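SsfS6 (Streptomyces sp. SF2575, PDB 4FZR) is a protein of the GT-B glycosyltransferase fold, built of two Rossmann-like domains and related to the erythromycin biosynthesis protein CIII family. Local coordinates at residues E130-T135 with E158-A163; L107-R112 with G166-E171. One frame throughout, in Å; residues are numbered along the deposited sequence.

Contact 1: residues E130-T135 with E158-A163; sequences ETYSLT and ELIKSA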
loop_
_atom_site.group_PDB
_atom_site.type_symbol
_atom_site.label_atom_id
_atom_site.label_comp_id
_atom_site.label_asym_id
_atom_site.label_seq_id
_atom_site.Cartn_x
_atom_site.Cartn_y
_atom_site.Cartn_z
ATOM N N GLU A 130 14.606 6.840 -7.710
ATOM C CA GLU A 130 14.308 6.870 -9.134
ATOM C C GLU A 130 15.494 7.493 -9.876
ATOM O O GLU A 130 16.162 8.381 -9.350
ATOM C CB GLU A 130 13.019 7.663 -9.357
ATOM C CG GLU A 130 12.661 7.924 -10.793
ATOM C CD GLU A 130 13.067 9.312 -11.238
ATOM O OE1 GLU A 130 12.842 10.274 -10.474
ATOM O OE2 GLU A 130 13.619 9.442 -12.350
ATOM N N THR A 131 15.762 7.015 -11.088
ATOM C CA THR A 131 16.999 7.361 -11.798
ATOM C C THR A 131 17.314 8.861 -11.896
ATOM O O THR A 131 18.480 9.241 -11.953
ATOM C CB THR A 131 17.037 6.740 -13.219
ATOM O OG1 THR A 131 18.149 7.277 -13.947
ATOM C CG2 THR A 131 15.760 7.029 -13.983
ATOM N N TYR A 132 16.291 9.711 -11.913
ATOM C CA TYR A 132 16.513 11.157 -11.991
ATOM C C TYR A 132 16.398 11.854 -10.633
ATOM O O TYR A 132 16.623 13.060 -10.534
ATOM C CB TYR A 132 15.546 11.808 -12.985
ATOM C CG TYR A 132 15.750 11.395 -14.429
ATOM C CD1 TYR A 132 16.962 10.874 -14.867
ATOM C CD2 TYR A 132 14.726 11.535 -15.356
ATOM C CE1 TYR A 132 17.143 10.500 -16.189
ATOM C CE2 TYR A 132 14.895 11.166 -16.673
ATOM C CZ TYR A 132 16.104 10.649 -17.085
ATOM O OH TYR A 132 16.272 10.283 -18.400
ATOM N N SER A 133 16.036 11.106 -9.596
ATOM C CA SER A 133 16.053 11.630 -8.231
ATOM C C SER A 133 17.453 11.498 -7.648
ATOM O O SER A 133 17.756 10.532 -6.948
ATOM C CB SER A 133 15.055 10.881 -7.349
ATOM O OG SER A 133 13.722 11.112 -7.771
ATOM N N LEU A 134 18.299 12.482 -7.931
ATOM C CA LEU A 134 19.719 12.397 -7.604
ATOM C C LEU A 134 20.014 12.719 -6.140
ATOM O O LEU A 134 21.167 12.670 -5.709
ATOM C CB LEU A 134 20.525 13.324 -8.520
ATOM C CG LEU A 134 20.528 12.946 -10.003
ATOM C CD1 LEU A 134 21.398 13.910 -10.805
ATOM C CD2 LEU A 134 21.000 11.508 -10.186
ATOM N N THR A 135 18.978 13.044 -5.375
ATOM C CA THR A 135 19.153 13.249 -3.945
ATOM C C THR A 135 19.543 11.921 -3.302
ATOM O O THR A 135 20.340 11.885 -2.368
ATOM C CB THR A 135 17.876 13.796 -3.280
ATOM O OG1 THR A 135 17.515 15.045 -3.882
ATOM C CG2 THR A 135 18.098 14.010 -1.790
ATOM N N GLU A 158 20.489 8.967 -21.167
ATOM C CA GLU A 158 21.658 9.114 -20.308
ATOM C C GLU A 158 22.082 10.581 -20.260
ATOM O O GLU A 158 22.807 10.999 -19.357
ATOM C CB GLU A 158 22.814 8.248 -20.815
ATOM C CG GLU A 158 23.478 8.777 -22.080
ATOM C CD GLU A 158 24.534 7.836 -22.633
ATOM O OE1 GLU A 158 25.095 7.037 -21.853
ATOM O OE2 GLU A 158 24.801 7.896 -23.852
ATOM N N LEU A 159 21.624 11.355 -21.239
ATOM C CA LEU A 159 21.935 12.780 -21.312
ATOM C C LEU A 159 21.348 13.554 -20.137
ATOM O O LEU A 159 21.968 14.490 -19.628
ATOM C CB LEU A 159 21.418 13.369 -22.624
ATOM C CG LEU A 159 22.470 13.559 -23.717
ATOM C CD1 LEU A 159 23.439 14.666 -23.327
ATOM C CD2 LEU A 159 23.213 12.257 -23.994
ATOM N N ILE A 160 20.151 13.163 -19.712
ATOM C CA ILE A 160 19.497 13.811 -18.584
ATOM C C ILE A 160 20.274 13.532 -17.303
ATOM O O ILE A 160 20.620 14.450 -16.560
ATOM C CB ILE A 160 18.039 13.329 -18.420
ATOM C CG1 ILE A 160 17.211 13.726 -19.646
ATOM C CG2 ILE A 160 17.425 13.908 -17.148
ATOM C CD1 ILE A 160 15.742 13.349 -19.562
ATOM N N LYS A 161 20.555 12.257 -17.058
ATOM C CA LYS A 161 21.294 11.849 -15.873
ATOM C C LYS A 161 22.674 12.499 -15.821
ATOM O O LYS A 161 23.060 13.060 -14.796
ATOM C CB LYS A 161 21.423 10.323 -15.839
ATOM C CG LYS A 161 22.079 9.770 -14.585
ATOM C CD LYS A 161 21.616 8.343 -14.324
ATOM C CE LYS A 161 22.781 7.382 -14.157
ATOM N NZ LYS A 161 22.397 5.993 -14.535
ATOM N N SER A 162 23.411 12.429 -16.925
ATOM C CA SER A 162 24.770 12.960 -16.965
ATOM C C SER A 162 24.790 14.478 -16.818
ATOM O O SER A 162 25.685 15.032 -16.181
ATOM C CB SER A 162 25.472 12.550 -18.262
ATOM O OG SER A 162 24.789 13.038 -19.406
ATOM N N ALA A 163 23.807 15.148 -17.410
ATOM C CA ALA A 163 23.709 16.594 -17.284
ATOM C C ALA A 163 23.407 16.949 -15.830
ATOM O O ALA A 163 23.834 17.992 -15.334
ATOM C CB ALA A 163 22.635 17.140 -18.207
#
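In the N-terminal Rossmann-like domain of this GT-B fold, the loop that leaves strand 126-130 of the parallel sheet meets helix 158-167, chiefly through Tyr-132 and Ile-160. The loop opens with a type I beta turn from Glu-130 to Ser-133, closed by Ser-133 N on Glu-130 O at 2.7 Å. The Tyr-132 ring lies with one face against the helix. Ile-160 CG2 sits over the centre of that face, 3.5 Å from the ring centroid and 13° off the ring normal. This is a CH-pi contact. CG2, set anti to the backbone N, is the branch that meets the ring centre. CG1 (chi1 -64°) carries CD1 to the phenol end, 3.3 Å from Tyr-132 OH. The hydroxyl has its polar partner just before the helix, in a hydrogen bond with Pro-157 O. Thr-131 CG2 lies over the opposite face of the ring, offset toward its rim. The ring is therefore held between its own loop and the helix.

Beside the ring, the Lys-161 chain crosses Thr-131 at about a right angle. Its CD is 3.6 Å from Thr-131 OG1. The chain bends at chi3 (127°), and NZ forms a salt bridge with Glu-149 OE2. The same oxygen takes a weak hydrogen bond from Thr-131 OG1, which links loop and helix indirectly. Leu-134 adds a looser touch, with CD1 against Lys-161 O. The turn is fixed from within as well. Glu-130, in a salt bridge with Arg-153, turns its carboxylate back to its own loop. Tyr-132 N binds Glu-130 OE2 at 2.7 Å, and it meets that oxygen from above the carboxylate plane.

Contact 2: residues L107-R112 with G166-E171; sequences LVLRMR and GELAPE
Val-108 and Leu-168 form the close-packed apolar part of this contact. Their side chains cross obliquely, with Val-108 CG2 3.9 Å from Leu-168 CD1. Leu-168 CD2 touches both Val-108 CB, at 4.0 Å, and Leu-109 CD2. Leu-134 and Leu-138 also pack on Val-108, so this side belongs to the domain interior.

The other side is looser and partly polar. Leu-109 and Arg-112 are partly exposed, while Glu-171 is buried. Leu-109 CD2 rests 3.8 Å from Glu-171 CD. The extended Arg-112 chain brings its guanidinium across Glu-171. Glu-171 CG lies over the centre of one guanidinium face, 3.6 Å from Arg-112 CZ. Beyond CG the glutamate bends (chi2 70°) and carries its carboxylate toward Leu-109 CD2. The guanidinium and carboxylate planes are 70° apart. Arg-112 NH2 and Glu-171 OE2 make only a long salt bridge of 4.0 Å. No N-H points at the oxygen, so the attraction is of charges alone. Arg-82 gives OE2 a second salt bridge.

Leu-168 follows helix 158-167 and is the N-cap residue of helix 169-173. Helix 93-122 thus packs on the link between these helices and on the start of the second, in the Rossmann-like N-terminal domain of a GT-B fold.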
loop_
_atom_site.group_PDB
_atom_site.type_symbol
_atom_site.label_atom_id
_atom_site.label_comp_id
_atom_site.label_asym_id
_atom_site.label_seq_id
_atom_site.Cartn_x
_atom_site.Cartn_y
_atom_site.Cartn_z
ATOM N N LEU A 107 17.049 20.337 -8.242
ATOM C CA LEU A 107 16.029 19.822 -7.336
ATOM C C LEU A 107 16.702 19.215 -6.113
ATOM O O LEU A 107 16.179 19.284 -5.002
ATOM C CB LEU A 107 15.165 18.769 -8.034
ATOM C CG LEU A 107 14.221 17.960 -7.138
ATOM C CD1 LEU A 107 13.276 18.872 -6.369
ATOM C CD2 LEU A 107 13.440 16.940 -7.960
ATOM N N VAL A 108 17.872 18.623 -6.329
ATOM C CA VAL A 108 18.643 18.023 -5.250
ATOM C C VAL A 108 19.014 19.055 -4.190
ATOM O O VAL A 108 19.024 18.754 -2.996
ATOM C CB VAL A 108 19.937 17.401 -5.787
ATOM C CG1 VAL A 108 20.751 16.814 -4.647
ATOM C CG2 VAL A 108 19.617 16.337 -6.823
ATOM N N LEU A 109 19.316 20.271 -4.637
ATOM C CA LEU A 109 19.761 21.342 -3.751
ATOM C C LEU A 109 18.659 21.779 -2.793
ATOM O O LEU A 109 18.932 22.269 -1.698
ATOM C CB LEU A 109 20.224 22.546 -4.573
ATOM C CG LEU A 109 21.340 22.297 -5.590
ATOM C CD1 LEU A 109 21.762 23.601 -6.258
ATOM C CD2 LEU A 109 22.525 21.629 -4.923
ATOM N N ARG A 110 17.412 21.612 -3.215
ATOM C CA ARG A 110 16.271 21.950 -2.374
ATOM C C ARG A 110 16.003 20.868 -1.328
ATOM O O ARG A 110 15.381 21.133 -0.299
ATOM C CB ARG A 110 15.022 22.149 -3.237
ATOM C CG ARG A 110 15.206 23.138 -4.380
ATOM C CD ARG A 110 15.307 24.576 -3.883
ATOM N NE ARG A 110 14.006 25.118 -3.496
ATOM C CZ ARG A 110 13.119 25.626 -4.349
ATOM N NH1 ARG A 110 13.378 25.663 -5.651
ATOM N NH2 ARG A 110 11.964 26.095 -3.900
HETATM N N MSE A 111 16.485 19.653 -1.588
HETATM C CA MSE A 111 16.107 18.484 -0.795
HETATM C C MSE A 111 17.217 17.945 0.108
HETATM O O MSE A 111 16.935 17.369 1.157
HETATM C CB MSE A 111 15.654 17.353 -1.726
HETATM C CG MSE A 111 14.240 17.499 -2.272
HETATM SE SE MSE A 111 13.761 16.063 -3.510
HETATM C CE MSE A 111 11.838 16.400 -3.615
ATOM N N ARG A 112 18.471 18.123 -0.295
ATOM C CA ARG A 112 19.571 17.383 0.322
ATOM C C ARG A 112 19.724 17.625 1.828
ATOM O O ARG A 112 19.996 16.687 2.578
ATOM C CB ARG A 112 20.892 17.656 -0.409
ATOM C CG ARG A 112 21.440 19.070 -0.266
ATOM C CD ARG A 112 22.594 19.290 -1.239
ATOM N NE ARG A 112 23.325 20.534 -0.991
ATOM C CZ ARG A 112 24.532 20.614 -0.430
ATOM N NH1 ARG A 112 25.186 19.522 -0.045
ATOM N NH2 ARG A 112 25.098 21.798 -0.254
ATOM N N GLY A 166 26.588 16.454 -13.701
ATOM C CA GLY A 166 27.392 17.628 -13.988
ATOM C C GLY A 166 27.031 18.809 -13.108
ATOM O O GLY A 166 27.889 19.384 -12.442
ATOM N N GLU A 167 25.751 19.168 -13.109
ATOM C CA GLU A 167 25.256 20.292 -12.317
ATOM C C GLU A 167 25.596 20.147 -10.829
ATOM O O GLU A 167 25.707 21.141 -10.108
ATOM C CB GLU A 167 23.740 20.428 -12.496
ATOM C CG GLU A 167 23.127 21.651 -11.828
ATOM C CD GLU A 167 23.352 22.928 -12.617
ATOM O OE1 GLU A 167 24.248 22.944 -13.489
ATOM O OE2 GLU A 167 22.629 23.917 -12.369
ATOM N N LEU A 168 25.773 18.911 -10.374
ATOM C CA LEU A 168 26.068 18.651 -8.967
ATOM C C LEU A 168 27.568 18.541 -8.695
ATOM O O LEU A 168 27.978 18.062 -7.636
ATOM C CB LEU A 168 25.373 17.364 -8.518
ATOM C CG LEU A 168 23.854 17.442 -8.363
ATOM C CD1 LEU A 168 23.304 16.072 -8.008
ATOM C CD2 LEU A 168 23.478 18.473 -7.306
ATOM N N ALA A 169 28.380 19.001 -9.642
ATOM C CA ALA A 169 29.831 18.853 -9.545
ATOM C C ALA A 169 30.390 19.345 -8.207
ATOM O O ALA A 169 31.184 18.647 -7.577
ATOM C CB ALA A 169 30.525 19.553 -10.717
ATOM N N PRO A 170 29.974 20.543 -7.763
ATOM C CA PRO A 170 30.498 21.067 -6.495
ATOM C C PRO A 170 30.173 20.192 -5.282
ATOM O O PRO A 170 31.064 19.933 -4.474
ATOM C CB PRO A 170 29.806 22.428 -6.366
ATOM C CG PRO A 170 29.440 22.804 -7.753
ATOM C CD PRO A 170 29.094 21.518 -8.431
ATOM N N GLU A 171 28.925 19.749 -5.152
ATOM C CA GLU A 171 28.517 18.957 -3.990
ATOM C C GLU A 171 29.245 17.616 -3.923
ATOM O O GLU A 171 29.484 17.087 -2.837
ATOM C CB GLU A 171 27.000 18.738 -3.982
ATOM C CG GLU A 171 26.205 19.945 -3.500
ATOM C CD GLU A 171 26.241 21.102 -4.479
ATOM O OE1 GLU A 171 26.344 20.852 -5.699
ATOM O OE2 GLU A 171 26.166 22.266 -4.029
#

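How the contacts relate
Contact 1 uses the start of helix 158-167, and contact 2 lies at its end. Both are buried contacts. The centre of contact 1 is about 14 Å from the centre of the chain, that of contact 2 about 22 Å. The deeper one joins the helix to a loop at the end of a sheet strand. The outer one joins the turn after the helix, and the next helix, to helix 93-122. Contact 1 sets a tyrosine ring against an isoleucine, with a lysine chain alongside, and its charged groups pair mainly outside the two segments. Contact 2 combines aliphatic packing with a long charge pair. The two meet where Leu-134 CB packs 3.6 Å from Val-108 CG2 and 3.9 Å from Leu-168 CD1.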